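Alcohol dehydrogenase YqhD (Escherichia coli, PDB 4QGS) reduces a broad range of short-chain aldehydes, including butanal, propanal, acrolein and malondialdehyde, to their alcohols, using NADPH and one zinc ion per subunit. Local coordinates at residues K136-A141 with S176-P181; L186-T191 with N254-A259; Q213-P218 with A313-Y318. All blocks are in the same frame, centred on the assembly; numbering follows the deposited sequence.

Contact 1: K136-A141 with S176-P181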
loop_
_atom_site.group_PDB
_atom_site.type_symbol
_atom_site.label_atom_id
_atom_site.label_comp_id
_atom_site.label_asym_id
_atom_site.label_seq_id
_atom_site.Cartn_x
_atom_site.Cartn_y
_atom_site.Cartn_z
ATOM N N LYS A 136 -0.312 6.207 -18.623
ATOM C CA LYS A 136 0.597 5.790 -19.693
ATOM C C LYS A 136 1.067 6.957 -20.557
ATOM O O LYS A 136 2.138 6.900 -21.165
ATOM C CB LYS A 136 -0.084 4.744 -20.583
ATOM C CG LYS A 136 0.424 3.323 -20.395
ATOM C CD LYS A 136 1.943 3.266 -20.397
ATOM C CE LYS A 136 2.451 1.994 -19.733
ATOM N NZ LYS A 136 3.924 2.040 -19.513
ATOM N N GLU A 137 0.260 8.012 -20.602
ATOM C CA GLU A 137 0.495 9.127 -21.509
ATOM C C GLU A 137 1.069 10.365 -20.819
ATOM O O GLU A 137 1.179 11.425 -21.432
ATOM C CB GLU A 137 -0.809 9.496 -22.227
ATOM C CG GLU A 137 -1.417 8.354 -23.037
ATOM C CD GLU A 137 -0.458 7.801 -24.079
ATOM O OE1 GLU A 137 0.387 8.573 -24.580
ATOM O OE2 GLU A 137 -0.549 6.599 -24.405
ATOM N N ILE A 138 1.426 10.238 -19.547
ATOM C CA ILE A 138 2.039 11.349 -18.834
ATOM C C ILE A 138 3.467 11.569 -19.341
ATOM O O ILE A 138 4.293 10.657 -19.319
ATOM C CB ILE A 138 2.035 11.106 -17.308
ATOM C CG1 ILE A 138 0.594 11.096 -16.783
ATOM C CG2 ILE A 138 2.857 12.171 -16.587
ATOM C CD1 ILE A 138 0.431 10.508 -15.385
ATOM N N LYS A 139 3.740 12.783 -19.818
ATOM C CA LYS A 139 5.056 13.138 -20.356
ATOM C C LYS A 139 5.887 13.923 -19.351
ATOM O O LYS A 139 7.115 13.959 -19.431
ATOM C CB LYS A 139 4.916 13.964 -21.642
ATOM C CG LYS A 139 4.874 13.154 -22.923
ATOM C CD LYS A 139 3.614 12.335 -23.020
ATOM C CE LYS A 139 3.571 11.512 -24.290
ATOM N NZ LYS A 139 2.327 10.708 -24.366
ATOM N N SER A 140 5.205 14.571 -18.418
ATOM C CA SER A 140 5.868 15.435 -17.457
ATOM C C SER A 140 4.947 15.684 -16.284
ATOM O O SER A 140 3.729 15.543 -16.396
ATOM C CB SER A 140 6.255 16.769 -18.090
ATOM O OG SER A 140 5.111 17.598 -18.224
ATOM N N ALA A 141 5.532 16.075 -15.162
ATOM C CA ALA A 141 4.748 16.385 -13.982
ATOM C C ALA A 141 5.469 17.441 -13.163
ATOM O O ALA A 141 6.697 17.571 -13.245
ATOM C CB ALA A 141 4.505 15.133 -13.159
ATOM N N SER A 176 3.114 6.337 -13.399
ATOM C CA SER A 176 3.944 7.105 -14.322
ATOM C C SER A 176 5.298 7.451 -13.720
ATOM O O SER A 176 5.376 8.009 -12.628
ATOM C CB SER A 176 3.233 8.388 -14.750
ATOM O OG SER A 176 4.105 9.212 -15.509
ATOM N N ALA A 177 6.362 7.146 -14.458
ATOM C CA ALA A 177 7.728 7.431 -14.022
ATOM C C ALA A 177 7.966 8.915 -13.721
ATOM O O ALA A 177 9.023 9.286 -13.208
ATOM C CB ALA A 177 8.720 6.949 -15.075
ATOM N N HIS A 178 6.986 9.755 -14.036
ATOM C CA HIS A 178 7.124 11.194 -13.860
ATOM C C HIS A 178 6.377 11.720 -12.640
ATOM O O HIS A 178 6.705 12.791 -12.137
ATOM C CB HIS A 178 6.648 11.921 -15.119
ATOM C CG HIS A 178 7.551 11.729 -16.297
ATOM N ND1 HIS A 178 7.080 11.533 -17.578
ATOM C CD2 HIS A 178 8.902 11.702 -16.385
ATOM C CE1 HIS A 178 8.102 11.387 -18.403
ATOM N NE2 HIS A 178 9.219 11.490 -17.705
ATOM N N VAL A 179 5.380 10.976 -12.166
ATOM C CA VAL A 179 4.616 11.401 -10.993
ATOM C C VAL A 179 5.211 10.797 -9.737
ATOM O O VAL A 179 4.687 10.976 -8.637
ATOM C CB VAL A 179 3.133 11.003 -11.081
ATOM C CG1 VAL A 179 2.543 11.472 -12.391
ATOM C CG2 VAL A 179 2.971 9.495 -10.920
ATOM N N GLN A 180 6.308 10.071 -9.903
ATOM C CA GLN A 180 7.009 9.542 -8.750
ATOM C C GLN A 180 7.689 10.676 -8.010
ATOM O O GLN A 180 8.271 11.563 -8.633
ATOM C CB GLN A 180 8.044 8.497 -9.142
ATOM C CG GLN A 180 7.530 7.494 -10.127
ATOM C CD GLN A 180 8.149 6.139 -9.925
ATOM O OE1 GLN A 180 7.887 5.479 -8.917
ATOM N NE2 GLN A 180 8.954 5.700 -10.882
ATOM N N PRO A 181 7.620 10.648 -6.674
ATOM C CA PRO A 181 8.285 11.702 -5.904
ATOM C C PRO A 181 9.796 11.707 -6.102
ATOM O O PRO A 181 10.438 10.654 -6.204
ATOM C CB PRO A 181 7.920 11.363 -4.449
ATOM C CG PRO A 181 7.530 9.943 -4.455
ATOM C CD PRO A 181 6.939 9.668 -5.815
#

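Contact 2: L186-T191 with N254-A259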
loop_
_atom_site.group_PDB
_atom_site.type_symbol
_atom_site.label_atom_id
_atom_site.label_comp_id
_atom_site.label_asym_id
_atom_site.label_seq_id
_atom_site.Cartn_x
_atom_site.Cartn_y
_atom_site.Cartn_z
ATOM N N LEU A 186 11.241 9.634 5.410
ATOM C CA LEU A 186 10.710 8.555 6.237
ATOM C C LEU A 186 11.356 8.602 7.617
ATOM O O LEU A 186 12.478 8.130 7.806
ATOM C CB LEU A 186 10.980 7.186 5.586
ATOM C CG LEU A 186 10.061 6.639 4.486
ATOM C CD1 LEU A 186 9.852 7.630 3.372
ATOM C CD2 LEU A 186 10.670 5.361 3.909
ATOM N N ASP A 187 10.652 9.194 8.580
ATOM C CA ASP A 187 11.147 9.265 9.942
ATOM C C ASP A 187 10.263 8.388 10.827
ATOM O O ASP A 187 9.101 8.689 11.031
ATOM C CB ASP A 187 11.143 10.727 10.440
ATOM C CG ASP A 187 11.721 10.882 11.841
ATOM O OD1 ASP A 187 11.874 9.863 12.554
ATOM O OD2 ASP A 187 12.022 12.035 12.236
ATOM N N PRO A 188 10.818 7.292 11.349
ATOM C CA PRO A 188 10.043 6.374 12.184
ATOM C C PRO A 188 9.388 7.062 13.387
ATOM O O PRO A 188 8.332 6.629 13.847
ATOM C CB PRO A 188 11.093 5.359 12.634
ATOM C CG PRO A 188 12.084 5.339 11.488
ATOM C CD PRO A 188 12.167 6.777 11.057
ATOM N N VAL A 189 9.999 8.133 13.879
ATOM C CA VAL A 189 9.414 8.837 15.031
ATOM C C VAL A 189 8.007 9.351 14.721
ATOM O O VAL A 189 7.137 9.375 15.602
ATOM C CB VAL A 189 10.308 10.008 15.487
ATOM C CG1 VAL A 189 9.587 10.862 16.567
ATOM C CG2 VAL A 189 11.636 9.475 15.995
ATOM N N TYR A 190 7.763 9.738 13.468
ATOM C CA TYR A 190 6.437 10.202 13.072
ATOM C C TYR A 190 5.394 9.080 13.143
ATOM O O TYR A 190 4.203 9.363 13.120
ATOM C CB TYR A 190 6.437 10.784 11.656
ATOM C CG TYR A 190 7.293 12.023 11.463
ATOM C CD1 TYR A 190 7.731 12.774 12.550
ATOM C CD2 TYR A 190 7.665 12.440 10.183
ATOM C CE1 TYR A 190 8.512 13.908 12.371
ATOM C CE2 TYR A 190 8.445 13.581 10.000
ATOM C CZ TYR A 190 8.864 14.304 11.092
ATOM O OH TYR A 190 9.645 15.430 10.920
ATOM N N THR A 191 5.827 7.819 13.224
ATOM C CA THR A 191 4.864 6.719 13.316
ATOM C C THR A 191 4.474 6.396 14.763
ATOM O O THR A 191 3.563 5.613 14.990
ATOM C CB THR A 191 5.383 5.412 12.642
ATOM O OG1 THR A 191 6.398 4.797 13.443
ATOM C CG2 THR A 191 5.943 5.705 11.264
ATOM N N ASN A 254 12.633 -0.573 11.969
ATOM C CA ASN A 254 12.636 -1.829 11.221
ATOM C C ASN A 254 11.289 -2.077 10.568
ATOM O O ASN A 254 11.223 -2.549 9.438
ATOM C CB ASN A 254 12.999 -3.009 12.121
ATOM C CG ASN A 254 14.494 -3.163 12.294
ATOM O OD1 ASN A 254 15.242 -3.113 11.319
ATOM N ND2 ASN A 254 14.934 -3.359 13.529
ATOM N N VAL A 255 10.200 -1.757 11.265
ATOM C CA VAL A 255 8.891 -2.020 10.676
ATOM C C VAL A 255 8.631 -1.072 9.500
ATOM O O VAL A 255 8.157 -1.493 8.444
ATOM C CB VAL A 255 7.772 -1.915 11.736
ATOM C CG1 VAL A 255 6.405 -1.999 11.064
ATOM C CG2 VAL A 255 7.951 -3.025 12.746
ATOM N N MET A 256 9.004 0.191 9.658
ATOM C CA MET A 256 8.785 1.176 8.607
ATOM C C MET A 256 9.591 0.838 7.348
ATOM O O MET A 256 9.093 0.966 6.224
ATOM C CB MET A 256 9.156 2.575 9.091
ATOM C CG MET A 256 8.715 3.683 8.152
ATOM S SD MET A 256 9.180 5.311 8.803
ATOM C CE MET A 256 7.987 6.350 7.972
ATOM N N TRP A 257 10.834 0.412 7.541
ATOM C CA TRP A 257 11.717 0.134 6.406
ATOM C C TRP A 257 11.318 -1.173 5.740
ATOM O O TRP A 257 11.296 -1.269 4.510
ATOM C CB TRP A 257 13.188 0.103 6.849
ATOM C CG TRP A 257 14.216 0.110 5.704
ATOM C CD1 TRP A 257 15.358 -0.648 5.627
ATOM C CD2 TRP A 257 14.193 0.917 4.512
ATOM N NE1 TRP A 257 16.042 -0.364 4.459
ATOM C CE2 TRP A 257 15.346 0.590 3.760
ATOM C CE3 TRP A 257 13.311 1.880 4.002
ATOM C CZ2 TRP A 257 15.633 1.195 2.536
ATOM C CZ3 TRP A 257 13.603 2.483 2.793
ATOM C CH2 TRP A 257 14.762 2.136 2.071
ATOM N N ALA A 258 10.971 -2.173 6.544
ATOM C CA ALA A 258 10.442 -3.418 5.990
ATOM C C ALA A 258 9.176 -3.185 5.165
ATOM O O ALA A 258 9.037 -3.731 4.063
ATOM C CB ALA A 258 10.168 -4.434 7.103
ATOM N N ALA A 259 8.243 -2.395 5.704
ATOM C CA ALA A 259 6.985 -2.133 5.024
ATOM C C ALA A 259 7.236 -1.384 3.722
ATOM O O ALA A 259 6.577 -1.618 2.706
ATOM C CB ALA A 259 6.028 -1.337 5.958
#

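Contact 3: Q213-P218 with A313-Y318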
loop_
_atom_site.group_PDB
_atom_site.type_symbol
_atom_site.label_atom_id
_atom_site.label_comp_id
_atom_site.label_asym_id
_atom_site.label_seq_id
_atom_site.Cartn_x
_atom_site.Cartn_y
_atom_site.Cartn_z
ATOM N N GLN A 213 3.554 -11.596 -3.847
ATOM C CA GLN A 213 4.643 -11.620 -4.824
ATOM C C GLN A 213 5.660 -12.722 -4.552
ATOM O O GLN A 213 6.717 -12.789 -5.204
ATOM C CB GLN A 213 5.341 -10.261 -4.840
ATOM C CG GLN A 213 4.403 -9.085 -5.137
ATOM C CD GLN A 213 5.082 -7.737 -4.952
ATOM O OE1 GLN A 213 5.742 -7.236 -5.862
ATOM N NE2 GLN A 213 4.900 -7.127 -3.781
ATOM N N TYR A 214 5.355 -13.599 -3.605
ATOM C CA TYR A 214 6.324 -14.602 -3.177
ATOM C C TYR A 214 5.692 -15.987 -3.002
ATOM O O TYR A 214 6.269 -16.986 -3.421
ATOM C CB TYR A 214 7.015 -14.147 -1.876
ATOM C CG TYR A 214 7.757 -15.242 -1.139
ATOM C CD1 TYR A 214 8.940 -15.783 -1.652
ATOM C CD2 TYR A 214 7.274 -15.746 0.065
ATOM C CE1 TYR A 214 9.610 -16.791 -0.976
ATOM C CE2 TYR A 214 7.938 -16.753 0.751
ATOM C CZ TYR A 214 9.106 -17.278 0.207
ATOM O OH TYR A 214 9.767 -18.275 0.877
ATOM N N VAL A 215 4.512 -16.067 -2.395
ATOM C CA VAL A 215 3.894 -17.372 -2.220
ATOM C C VAL A 215 3.067 -17.648 -3.472
ATOM O O VAL A 215 1.843 -17.484 -3.506
ATOM C CB VAL A 215 3.047 -17.454 -0.944
ATOM C CG1 VAL A 215 2.523 -18.871 -0.758
ATOM C CG2 VAL A 215 3.910 -17.048 0.245
ATOM N N THR A 216 3.778 -18.051 -4.518
ATOM C CA THR A 216 3.198 -18.165 -5.842
ATOM C C THR A 216 3.682 -19.448 -6.523
ATOM O O THR A 216 3.160 -20.528 -6.261
ATOM C CB THR A 216 3.555 -16.942 -6.710
ATOM O OG1 THR A 216 4.976 -16.762 -6.715
ATOM C CG2 THR A 216 2.901 -15.679 -6.155
ATOM N N LYS A 217 4.687 -19.309 -7.384
ATOM C CA LYS A 217 5.262 -20.446 -8.110
ATOM C C LYS A 217 6.773 -20.319 -8.120
ATOM O O LYS A 217 7.286 -19.220 -8.289
ATOM C CB LYS A 217 4.749 -20.505 -9.556
ATOM C CG LYS A 217 3.334 -20.997 -9.713
ATOM C CD LYS A 217 2.869 -20.889 -11.163
ATOM C CE LYS A 217 3.069 -19.482 -11.715
ATOM N NZ LYS A 217 2.557 -19.351 -13.105
ATOM N N PRO A 218 7.493 -21.444 -7.976
ATOM C CA PRO A 218 8.958 -21.354 -7.978
ATOM C C PRO A 218 9.511 -21.066 -9.370
ATOM O O PRO A 218 9.166 -21.751 -10.333
ATOM C CB PRO A 218 9.391 -22.732 -7.479
ATOM C CG PRO A 218 8.290 -23.645 -7.912
ATOM C CD PRO A 218 7.024 -22.831 -7.810
ATOM N N ALA A 313 4.824 -25.644 -3.774
ATOM C CA ALA A 313 6.259 -25.479 -3.584
ATOM C C ALA A 313 6.609 -24.231 -2.773
ATOM O O ALA A 313 7.431 -24.299 -1.865
ATOM C CB ALA A 313 6.966 -25.440 -4.939
ATOM N N LYS A 314 5.985 -23.100 -3.095
ATOM C CA LYS A 314 6.315 -21.871 -2.375
ATOM C C LYS A 314 5.692 -21.857 -0.980
ATOM O O LYS A 314 6.237 -21.227 -0.087
ATOM C CB LYS A 314 5.895 -20.631 -3.176
ATOM C CG LYS A 314 6.667 -20.446 -4.515
ATOM C CD LYS A 314 8.196 -20.446 -4.351
ATOM C CE LYS A 314 8.746 -19.217 -3.588
ATOM N NZ LYS A 314 8.713 -17.962 -4.393
ATOM N N LEU A 315 4.568 -22.541 -0.776
ATOM C CA LEU A 315 4.052 -22.681 0.590
ATOM C C LEU A 315 5.024 -23.468 1.466
ATOM O O LEU A 315 5.234 -23.138 2.626
ATOM C CB LEU A 315 2.676 -23.352 0.579
ATOM C CG LEU A 315 1.532 -22.405 0.233
ATOM C CD1 LEU A 315 0.289 -23.201 -0.191
ATOM C CD2 LEU A 315 1.221 -21.514 1.455
ATOM N N LEU A 316 5.637 -24.514 0.908
ATOM C CA LEU A 316 6.609 -25.288 1.668
ATOM C C LEU A 316 7.899 -24.502 1.903
ATOM O O LEU A 316 8.529 -24.611 2.962
ATOM C CB LEU A 316 6.929 -26.603 0.931
ATOM C CG LEU A 316 5.769 -27.596 0.895
ATOM C CD1 LEU A 316 6.080 -28.709 -0.108
ATOM C CD2 LEU A 316 5.528 -28.172 2.267
ATOM N N GLN A 317 8.296 -23.710 0.914
ATOM C CA GLN A 317 9.488 -22.876 1.066
ATOM C C GLN A 317 9.242 -21.816 2.137
ATOM O O GLN A 317 10.091 -21.561 2.986
ATOM C CB GLN A 317 9.886 -22.218 -0.264
ATOM C CG GLN A 317 11.194 -21.410 -0.166
ATOM C CD GLN A 317 11.743 -20.994 -1.523
ATOM O OE1 GLN A 317 11.455 -21.624 -2.540
ATOM N NE2 GLN A 317 12.531 -19.921 -1.544
ATOM N N TYR A 318 8.061 -21.210 2.086
ATOM C CA TYR A 318 7.635 -20.225 3.070
ATOM C C TYR A 318 7.636 -20.836 4.464
ATOM O O TYR A 318 8.145 -20.237 5.414
ATOM C CB TYR A 318 6.249 -19.699 2.671
ATOM C CG TYR A 318 5.463 -18.912 3.702
ATOM C CD1 TYR A 318 5.776 -17.590 3.977
ATOM C CD2 TYR A 318 4.358 -19.471 4.331
ATOM C CE1 TYR A 318 5.029 -16.844 4.896
ATOM C CE2 TYR A 318 3.596 -18.735 5.253
ATOM C CZ TYR A 318 3.948 -17.427 5.532
ATOM O OH TYR A 318 3.211 -16.689 6.434
HETATM O O HOH W 1 4.428 -22.949 -5.629
HETATM O O HOH W 2 8.652 -17.305 -7.214
#

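Contact 1: K136-A141 with S176-P181
The backbones come nearest where the CA atoms of Ser140 and His178 lie 5.7 Å apart, and neither segment forms a regular helix or strand there. His178 bridges the two loops. With CG beside its own backbone N (chi1 -70°), its ring reaches over to the 138-140 backbone, where ND1 makes a weak hydrogen bond of 3.4 Å to Ile138 O; this carbonyl meets the ring at its edge, in the ring plane. The next carbonyl approaches more obliquely: Lys139 O lies 3.1 Å from His178 ND1, but at too poor an angle for a second bond. The backbone O of His178 also rests 3.4 Å from Ala141 CB.

Ile138 fills the inner part of the contact. Its CD1 end packs 3.8 Å from Val179 CG1, the two side chains set roughly perpendicular, while its CB and CG2 border Ser176 OG. The two loops precede strands 144-148 and 183-186, neighbours in the parallel sheet of the Rossmann-like cofactor domain, and helix 106-119 packs against them through Ala116 and Ala117. Phe174 from the small antiparallel pair touches both Ile138 and Val179. Toward the surface, Lys139 bends back along its own segment, and its NZ forms a salt bridge of 2.9 Å to Glu137 OE1 while also donating to Glu137 O from above the carbonyl plane. Val179 in turn lies about 6 Å, side chain to side chain, from Gly160, which contributes to the NADP(+) site.

Contact 2: L186-T191 with N254-A259
Met256 reaches from its helix into the turn formed by Leu186, Pro188 and Thr191, and its thioether carries most of the contact. CG stands anti to the backbone N (chi1 -169°) and the chain stays extended beyond it, with chi2 at 180°, which carries the sulfur and methyl well clear of the helix backbone. SD comes to rest 3.6 Å from Pro188 N and 4.0 Å from Pro188 CG, the proline ring and the methionine chain crossing at about a right angle. The terminal CE goes further in, between two walls: Leu186 CB at 3.9 Å and the methyl CG2 of Thr191, also 3.9 Å from CE.

The same torsion that takes the Thr191 hydroxyl to Pro188 O (chi1 74°) turns its methyl CG2 to Met256. OG1 sits between the backbone N and the carbonyl carbon and bonds to Pro188 O at 2.7 Å, in the carbonyl plane and on a lone pair. The same oxygen also accepts from Thr191 N, so two bonds from one residue grip it. The carboxylate of Asp187 is used within the loop and by Gly28: OD1 receives Val189 N in an Asx turn, met from above the carboxylate plane, and OD2 accepts from Gly28 N. A smaller apolar touch brings Leu186 CD2 to the edge of the Trp257 ring, 4.3 Å from CZ3.

Leu186 ends strand 183-186 and pairs through its backbone with Leu24 of strand 22-25 and with Gly26 just after it; Phe25 also meets the Trp257 ring. Tyr190, an NADP(+)-binding residue, lies in the same turn. Helix 249-262 thus packs by the C-terminal ends of strands 183-186 and 22-25 of the parallel sheet, while its Val255 and Ala258 touch helix 222-244.

Contact 3: Q213-P218 with A313-Y318
Lys314 and Tyr214 cross at a slant, the lysine's CE coming 3.7 Å from Tyr214 CE1. Successive bends at chi2, chi3 and chi4 curl this lysine back on the loop, so that NZ meets Tyr214 O at 2.8 Å, donating to one of the carbonyl's lone pairs. Asp225 supplies a salt bridge to the same ammonium, and one water accepts from NZ and donates to Lys217 O; a second water links Thr216 O to Lys314 N.

The far end of the Tyr214 ring reaches Gln317 and Tyr318. Its OH lies 3.6 Å from Gln317 CG, with ring and amide planes nearly perpendicular at 85°, and both Tyr214 OH and Gln317 NE2 bond to Glu229. Tyr318 CD1 lies at the edge of the Tyr214 ring, 4.0 Å from Tyr214 CE2, while the hydroxyl of Tyr318 bonds to Thr341. Val215 CG1 meets Leu315 CD2 at 3.7 Å, one side chain running across the other, and Pro218 CG rests on Ala313 CB, also at 3.7 Å.

Val215 is the centre of an inverse gamma turn in the loop between helices 196-211 and 222-244; here that turn packs on helix 312-323 within the all-helical C-terminal domain of iron-containing alcohol dehydrogenases.

The three contacts run from the cofactor domain across to the helical domain. Contact 1 comes first along the chain and is complete before the others begin; it lies among loops leading into the parallel sheet. Contact 2, with its centre about 26 Å from that of contact 1, joins the end of strand 183-186 to helix 249-262 and so ties the two domains together. Contact 3, about 27 Å from contact 2 and 33 Å from contact 1 between centres, lies wholly in the helical domain. The segments of contacts 2 and 3 alternate along the chain (186-191, 213-218, 254-259, 313-318). NADP(+) residues lie near contacts 1 and 2, whereas helix 196-211, just before 213-218, carries the zinc ligands Asp205 and His209.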